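Local coordinates for RING finger protein unkempt homolog (Mus musculus, PDB 5ELK) that binds RNA sequence-specifically through clustered CCCH zinc fingers and represses translation, helping to establish and maintain the early morphology of cortical neurons, at residues R43-K47 and H48-S52. Residues are numbered along the deposited sequence; the frame is centred on the assembly and turned at random.
Sequences RSPRK and HKYRS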
loop_
_atom_site.group_PDB
_atom_site.type_symbol
_atom_site.label_atom_id
_atom_site.label_comp_id
_atom_site.label_asym_id
_atom_site.label_seq_id
_atom_site.Cartn_x
_atom_site.Cartn_y
_atom_site.Cartn_z
ATOM N N ARG A 43 4.262 5.048 5.358
ATOM C CA ARG A 43 5.002 6.297 5.296
ATOM C C ARG A 43 4.999 6.789 3.853
ATOM O O ARG A 43 5.287 6.030 2.925
ATOM C CB ARG A 43 6.428 6.104 5.800
ATOM C CG ARG A 43 6.501 5.708 7.269
ATOM C CD ARG A 43 7.874 5.174 7.638
ATOM N NE ARG A 43 8.138 3.886 7.006
ATOM C CZ ARG A 43 9.333 3.306 6.948
ATOM N NH1 ARG A 43 10.389 3.892 7.481
ATOM N NH2 ARG A 43 9.470 2.138 6.348
ATOM N N SER A 44 4.648 8.052 3.665
ATOM C CA SER A 44 4.656 8.636 2.346
ATOM C C SER A 44 6.080 8.574 1.799
ATOM O O SER A 44 7.007 9.068 2.447
ATOM C CB SER A 44 4.183 10.085 2.408
ATOM O OG SER A 44 4.090 10.623 1.101
ATOM N N PRO A 45 6.266 7.967 0.608
ATOM C CA PRO A 45 7.607 7.855 0.024
ATOM C C PRO A 45 8.186 9.183 -0.430
ATOM O O PRO A 45 9.313 9.194 -0.921
ATOM C CB PRO A 45 7.398 6.927 -1.169
ATOM C CG PRO A 45 5.976 7.067 -1.508
ATOM C CD PRO A 45 5.258 7.296 -0.227
ATOM N N ARG A 46 7.442 10.275 -0.255
ATOM C CA ARG A 46 7.943 11.603 -0.580
ATOM C C ARG A 46 8.641 12.212 0.638
ATOM O O ARG A 46 9.541 13.041 0.492
ATOM C CB ARG A 46 6.806 12.516 -1.071
ATOM C CG ARG A 46 5.960 13.158 0.027
ATOM C CD ARG A 46 4.853 14.047 -0.551
ATOM N NE ARG A 46 3.725 14.201 0.367
ATOM C CZ ARG A 46 2.649 14.949 0.129
ATOM N NH1 ARG A 46 2.541 15.634 -1.004
ATOM N NH2 ARG A 46 1.679 15.016 1.030
ATOM N N LYS A 47 8.215 11.798 1.833
ATOM C CA LYS A 47 8.800 12.279 3.087
ATOM C C LYS A 47 9.847 11.313 3.649
ATOM O O LYS A 47 10.783 11.729 4.340
ATOM C CB LYS A 47 7.708 12.513 4.141
ATOM C CG LYS A 47 6.902 13.795 3.972
ATOM C CD LYS A 47 7.754 15.064 4.062
ATOM C CE LYS A 47 8.349 15.280 5.449
ATOM N NZ LYS A 47 9.700 14.667 5.611
ATOM N N HIS A 48 9.678 10.028 3.359
ATOM C CA HIS A 48 10.583 9.004 3.862
ATOM C C HIS A 48 11.063 8.163 2.703
ATOM O O HIS A 48 10.261 7.601 1.951
ATOM C CB HIS A 48 9.886 8.137 4.904
ATOM C CG HIS A 48 9.353 8.913 6.059
ATOM N ND1 HIS A 48 8.047 9.353 6.123
ATOM C CD2 HIS A 48 9.952 9.352 7.193
ATOM C CE1 HIS A 48 7.863 10.016 7.251
ATOM N NE2 HIS A 48 9.004 10.032 7.916
ATOM N N LYS A 49 12.379 8.088 2.558
ATOM C CA LYS A 49 12.978 7.324 1.481
ATOM C C LYS A 49 13.377 5.966 2.013
ATOM O O LYS A 49 14.290 5.854 2.832
ATOM C CB LYS A 49 14.201 8.053 0.923
ATOM C CG LYS A 49 14.045 8.484 -0.531
ATOM C CD LYS A 49 13.738 9.966 -0.675
ATOM C CE LYS A 49 12.301 10.233 -1.127
ATOM N NZ LYS A 49 12.076 9.951 -2.580
ATOM N N TYR A 50 12.667 4.938 1.571
ATOM C CA TYR A 50 12.990 3.582 1.960
ATOM C C TYR A 50 12.960 2.649 0.763
ATOM O O TYR A 50 12.305 2.923 -0.236
ATOM C CB TYR A 50 12.037 3.090 3.053
ATOM C CG TYR A 50 10.560 3.307 2.758
ATOM C CD1 TYR A 50 9.811 2.344 2.093
ATOM C CD2 TYR A 50 9.915 4.463 3.165
ATOM C CE1 TYR A 50 8.471 2.534 1.841
ATOM C CE2 TYR A 50 8.576 4.654 2.912
ATOM C CZ TYR A 50 7.860 3.693 2.251
ATOM O OH TYR A 50 6.522 3.902 2.004
ATOM N N ARG A 51 13.699 1.553 0.884
ATOM C CA ARG A 51 13.817 0.562 -0.171
ATOM C C ARG A 51 12.572 -0.333 -0.226
ATOM O O ARG A 51 11.805 -0.408 0.740
ATOM C CB ARG A 51 15.095 -0.269 0.047
ATOM C CG ARG A 51 16.376 0.248 -0.649
ATOM C CD ARG A 51 16.462 1.782 -0.775
ATOM N NE ARG A 51 17.534 2.359 0.031
ATOM C CZ ARG A 51 17.585 3.633 0.419
ATOM N NH1 ARG A 51 16.624 4.489 0.095
ATOM N NH2 ARG A 51 18.602 4.053 1.151
ATOM N N SER A 52 12.374 -0.996 -1.365
ATOM C CA SER A 52 11.242 -1.900 -1.539
ATOM C C SER A 52 11.311 -3.102 -0.594
ATOM O O SER A 52 10.285 -3.667 -0.228
ATOM C CB SER A 52 11.165 -2.403 -2.984
ATOM O OG SER A 52 12.365 -3.053 -3.362
#
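Tyr50 grips Arg43 at both ends of that residue, its hydroxyl taking the backbone carbonyl and its ring the guanidinium, and so illustrates how a chain without helix or strand can be held in shape by a few hydrogen bonds and one stacked guanidinium. Tyr50 OH donates to Arg43 O over 2.6 Å, in the carbonyl plane, and the acceptor lies level with the ring at its edge. Against one face of the same ring the guanidinium is laid flat, the planes only 3° apart, in an off-centre cation-pi stack with CZ 4.5 Å from the ring centroid. A bend at chi3 (-69°) swings the end of the arginine over the tyrosine. Its nitrogens are satisfied beyond the turn: NH1 donates to the carbonyls of Asp74 and Cys76, while NH2 donates to Tyr78 O and forms a salt bridge with Glu84. With an alanine at Tyr50, the Arg43 carbonyl would probably lose this donor and one guanidinium face its aromatic cover.

The turn itself closes on Ser44 O, which accepts from both Lys47 N and His48 N, each at 3.0 Å. Pro45 adds a CA-H...O contact to His48 O at 3.3 Å. The imidazole meets the aliphatic start of Arg43, ND1 lying 3.6 Å from CB; this nitrogen is buried without a polar partner. Ser44 OG is bonded to Gly12 O, tying the turn to the end of helix 7-13. Through Arg43 the segment also reaches the main chain of zinc ligand Cys76. Together these contacts form a type I-like beta turn at 44-47, extended by the bond from His48 N, that leads into the second CCCH finger of this RNA-bound fragment, itself mostly loop held around its zinc ion.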